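Local coordinates for putative sugar binding protein (PDB 6GT9) that binds galactose between its two lobes and probably serves as the sugar-recognising component of a sensing system for galactan use, at residues A138-L141 and A142-L146; R180-K183 and G184-I187. All coordinates share one frame; numbering follows the deposited sequence. Where two conformers were deposited one is given.

Interaction 1 of 2, residues A138-L141 and A142-L146; sequences AGFL and AGRAL
Residues 138-146 form two and a half turns of one continuous helix, with the N-H of residues 142 to 146 each bonded to the carbonyl four residues earlier. Arg144 N donates to Phe140 O at 2.8 Å. With an N-H...O angle of 171° it is the straightest of the four bonds that join 138-141 to 142-146. Leu141 O receives Ala145 N at 2.9 Å. The bond from Gly143 N to Gly139 O is 2.8 Å long but less straight.

The main side-chain contact lies one turn apart on the outer flank, between Phe140 and Arg144. The two run side by side and point the same way. In Phe140, CG anti to the backbone N (chi1 -166°) stands the ring out from the helix. The Arg144 chain, bent at chi2, leans back over the turn to meet the far end of the ring. Phe140 CZ lies over one face of the guanidinium, near its rim, 3.4 Å from Arg144 NH2. The two planes are 64° apart, so this is an inclined contact and not a parallel stack. The Arg144 stem takes part too, with CG 3.6 Å from Phe140 O. A serine in place of Arg144 would probably leave the end of the Phe140 ring without this cover and freer to turn.

The small side chains of Ala142 and Ala145 lie on the buried side of the helix, against the sheet. Ala145 CB rests 3.4 Å from Leu141 O, within its own helix. Ala142 and Ala145 both touch Ile244 on strand 242-246, and Leu141 and Ala145 touch Val299 on strand 298-301. Phe140 reaches Ala178 on helix 166-179. Helix 135-149 thus packs against the mixed sheet of one lobe, with helix 166-179 beside it.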
# COMPACT_ATOMS: atom_id res chain seq x y z
N ALA A 138 -10.47 3.16 0.23
CA ALA A 138 -9.56 3.74 -0.76
C ALA A 138 -9.92 3.30 -2.17
O ALA A 138 -9.99 4.11 -3.10
CB ALA A 138 -8.12 3.36 -0.43
N GLY A 139 -10.15 2.00 -2.36
CA GLY A 139 -10.47 1.50 -3.69
C GLY A 139 -11.85 1.94 -4.14
O GLY A 139 -12.06 2.26 -5.31
N PHE A 140 -12.80 1.99 -3.20
CA PHE A 140 -14.14 2.48 -3.50
C PHE A 140 -14.10 3.92 -4.01
O PHE A 140 -14.78 4.26 -4.99
CB PHE A 140 -15.00 2.37 -2.24
CG PHE A 140 -16.47 2.54 -2.47
CD1 PHE A 140 -17.06 3.78 -2.38
CD2 PHE A 140 -17.28 1.44 -2.74
CE1 PHE A 140 -18.44 3.94 -2.58
CE2 PHE A 140 -18.65 1.58 -2.94
CZ PHE A 140 -19.23 2.83 -2.85
N LEU A 141 -13.30 4.77 -3.36
CA LEU A 141 -13.12 6.14 -3.83
C LEU A 141 -12.50 6.17 -5.22
O LEU A 141 -12.88 7.00 -6.05
CB LEU A 141 -12.24 6.93 -2.85
CG LEU A 141 -12.85 7.22 -1.48
CD1 LEU A 141 -11.83 7.95 -0.58
CD2 LEU A 141 -14.17 8.01 -1.60
N ALA A 142 -11.51 5.31 -5.47
CA ALA A 142 -10.94 5.24 -6.81
C ALA A 142 -12.00 4.83 -7.82
O ALA A 142 -12.04 5.35 -8.95
CB ALA A 142 -9.76 4.25 -6.84
N GLY A 143 -12.90 3.92 -7.43
CA GLY A 143 -13.97 3.52 -8.33
C GLY A 143 -14.96 4.64 -8.60
O GLY A 143 -15.35 4.88 -9.75
N ARG A 144 -15.39 5.34 -7.54
CA ARG A 144 -16.22 6.53 -7.72
C ARG A 144 -15.55 7.53 -8.66
O ARG A 144 -16.19 8.08 -9.56
CB ARG A 144 -16.50 7.18 -6.37
CG ARG A 144 -17.54 6.47 -5.52
CD ARG A 144 -18.95 6.78 -6.02
NE ARG A 144 -19.97 6.29 -5.08
CZ ARG A 144 -20.65 5.16 -5.27
NH1 ARG A 144 -20.43 4.43 -6.36
NH2 ARG A 144 -21.56 4.78 -4.38
N ALA A 145 -14.25 7.75 -8.46
CA ALA A 145 -13.53 8.75 -9.25
C ALA A 145 -13.51 8.38 -10.72
O ALA A 145 -13.76 9.23 -11.59
CB ALA A 145 -12.11 8.90 -8.71
N LEU A 146 -13.18 7.12 -11.04
CA LEU A 146 -13.14 6.71 -12.44
C LEU A 146 -14.52 6.83 -13.08
O LEU A 146 -14.64 7.25 -14.24
CB LEU A 146 -12.60 5.27 -12.54
CG LEU A 146 -12.47 4.65 -13.94
CD1 LEU A 146 -11.25 3.70 -14.00
CD2 LEU A 146 -13.73 3.91 -14.37

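Interaction 2 of 2, residues R180-K183 and G184-I187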
# COMPACT_ATOMS: atom_id res chain seq x y z
N ARG A 180 -19.92 -0.98 -9.85
CA ARG A 180 -20.83 -2.07 -10.21
C ARG A 180 -22.17 -1.56 -10.71
O ARG A 180 -22.81 -2.22 -11.53
CB ARG A 180 -21.03 -3.02 -9.03
CG ARG A 180 -21.91 -4.22 -9.34
CD ARG A 180 -21.75 -5.35 -8.33
NE ARG A 180 -20.40 -5.91 -8.31
CZ ARG A 180 -19.61 -5.90 -7.23
NH1 ARG A 180 -20.05 -5.38 -6.10
NH2 ARG A 180 -18.39 -6.43 -7.28
N GLN A 181 -22.62 -0.40 -10.23
CA GLN A 181 -23.87 0.16 -10.71
C GLN A 181 -23.71 0.95 -12.01
O GLN A 181 -24.67 1.58 -12.44
CB GLN A 181 -24.51 1.04 -9.63
CG GLN A 181 -23.87 2.41 -9.45
CD GLN A 181 -22.49 2.35 -8.81
OE1 GLN A 181 -22.11 1.35 -8.17
NE2 GLN A 181 -21.72 3.43 -8.97
N GLU A 182 -22.53 0.94 -12.63
CA GLU A 182 -22.31 1.61 -13.92
C GLU A 182 -22.25 0.53 -14.99
O GLU A 182 -21.24 -0.16 -15.15
CB GLU A 182 -21.04 2.46 -13.90
CG GLU A 182 -21.07 3.64 -12.93
CD GLU A 182 -21.73 4.88 -13.52
OE1 GLU A 182 -21.56 5.99 -12.97
OE2 GLU A 182 -22.42 4.73 -14.55
N LYS A 183 -23.36 0.39 -15.75
CA LYS A 183 -23.45 -0.64 -16.78
C LYS A 183 -22.38 -0.47 -17.85
O LYS A 183 -21.95 -1.45 -18.46
CB LYS A 183 -24.83 -0.61 -17.44
CG LYS A 183 -25.94 -1.37 -16.71
CD LYS A 183 -27.32 -1.13 -17.37
CE LYS A 183 -27.44 -1.75 -18.78
NZ LYS A 183 -26.90 -0.91 -19.90
N GLY A 184 -21.95 0.77 -18.10
CA GLY A 184 -21.00 1.07 -19.15
C GLY A 184 -19.54 0.95 -18.76
O GLY A 184 -18.65 1.27 -19.56
N ILE A 185 -19.25 0.52 -17.53
CA ILE A 185 -17.89 0.23 -17.11
C ILE A 185 -17.74 -1.28 -17.03
O ILE A 185 -18.49 -1.94 -16.31
CB ILE A 185 -17.55 0.87 -15.76
CG1 ILE A 185 -17.51 2.39 -15.90
CG2 ILE A 185 -16.21 0.35 -15.27
CD1 ILE A 185 -17.44 3.11 -14.60
N ARG A 186 -16.76 -1.81 -17.76
CA ARG A 186 -16.45 -3.23 -17.75
C ARG A 186 -14.98 -3.41 -17.47
O ARG A 186 -14.15 -2.72 -18.08
CB ARG A 186 -16.78 -3.91 -19.08
CG ARG A 186 -18.27 -3.98 -19.37
CD ARG A 186 -18.59 -3.54 -20.78
NE ARG A 186 -19.95 -3.88 -21.18
CZ ARG A 186 -20.93 -2.99 -21.38
NH1 ARG A 186 -20.70 -1.68 -21.23
NH2 ARG A 186 -22.13 -3.40 -21.76
N ILE A 187 -14.67 -4.35 -16.59
CA ILE A 187 -13.30 -4.73 -16.27
C ILE A 187 -12.95 -5.95 -17.09
O ILE A 187 -13.57 -7.01 -16.93
CB ILE A 187 -13.14 -5.01 -14.78
CG1 ILE A 187 -13.67 -3.83 -13.96
CG2 ILE A 187 -11.70 -5.33 -14.48
CD1 ILE A 187 -13.78 -4.12 -12.48
O HOH W 1 -22.55 3.36 -16.96
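Glu182 lays the aliphatic start of its side chain across the end of Ile185. Its CB is 3.7 Å from Ile185 CD1, and its CG is 4.0 Å from the same methyl. In Ile185, CG1 anti to the carbonyl carbon (chi1 -68°) and an extended chi2 carry CD1 to the Glu182 CB. The Glu182 chain then bends at chi2. Its carboxylate turns back to a water, which donates to Glu182 OE2 at 2.8 Å and accepts from Gly184 N at 2.9 Å. The water thereby satisfies a backbone N-H at the corner of the turn.

The four residues from Glu182 to Ile185 make a type I beta turn. It lies in the loop that follows helix 166-179 and runs into strand 185-192, an edge strand of the mixed sheet in this periplasmic-binding-protein fold. Ile185 N closes the turn on Glu182 O at 3.2 Å. The N-H points well at the oxygen (165°), but the donor stands above the carbonyl plane. Gly184 bonds through its backbone to Ala154, and Arg186 to Ala154 and Val156, all on strand 154-160.

On the outer side, Arg186 bends back over the turn. Lys183 O sits over one face of its guanidinium, 3.0 Å from Arg186 NH1, at an angle too poor for a hydrogen bond. The like charges of the two side chains stay apart, with Lys183 NZ 5.7 Å from Arg186 NH2.

How the interactions relate
Both contacts belong to the same lobe, with centres about 13 Å apart. Interaction 1 is largely buried and lies nearer the sugar: Gly139 is close to Arg171, which binds the galactose. Interaction 2 is at the surface, away from the binding site. Regular main-chain bonding dominates the first, with an arginine beside a ring on its outer flank. The second has a single turn-closing bond, a bridging water and a small aliphatic overlap. Helix 166-179 flanks both. They also meet directly: Leu146 CD2 lies 3.8 Å from Ile185 CD1, and Arg144 packs against Gln181. Helix 135-149 therefore touches the turn that leads into strand 185-192.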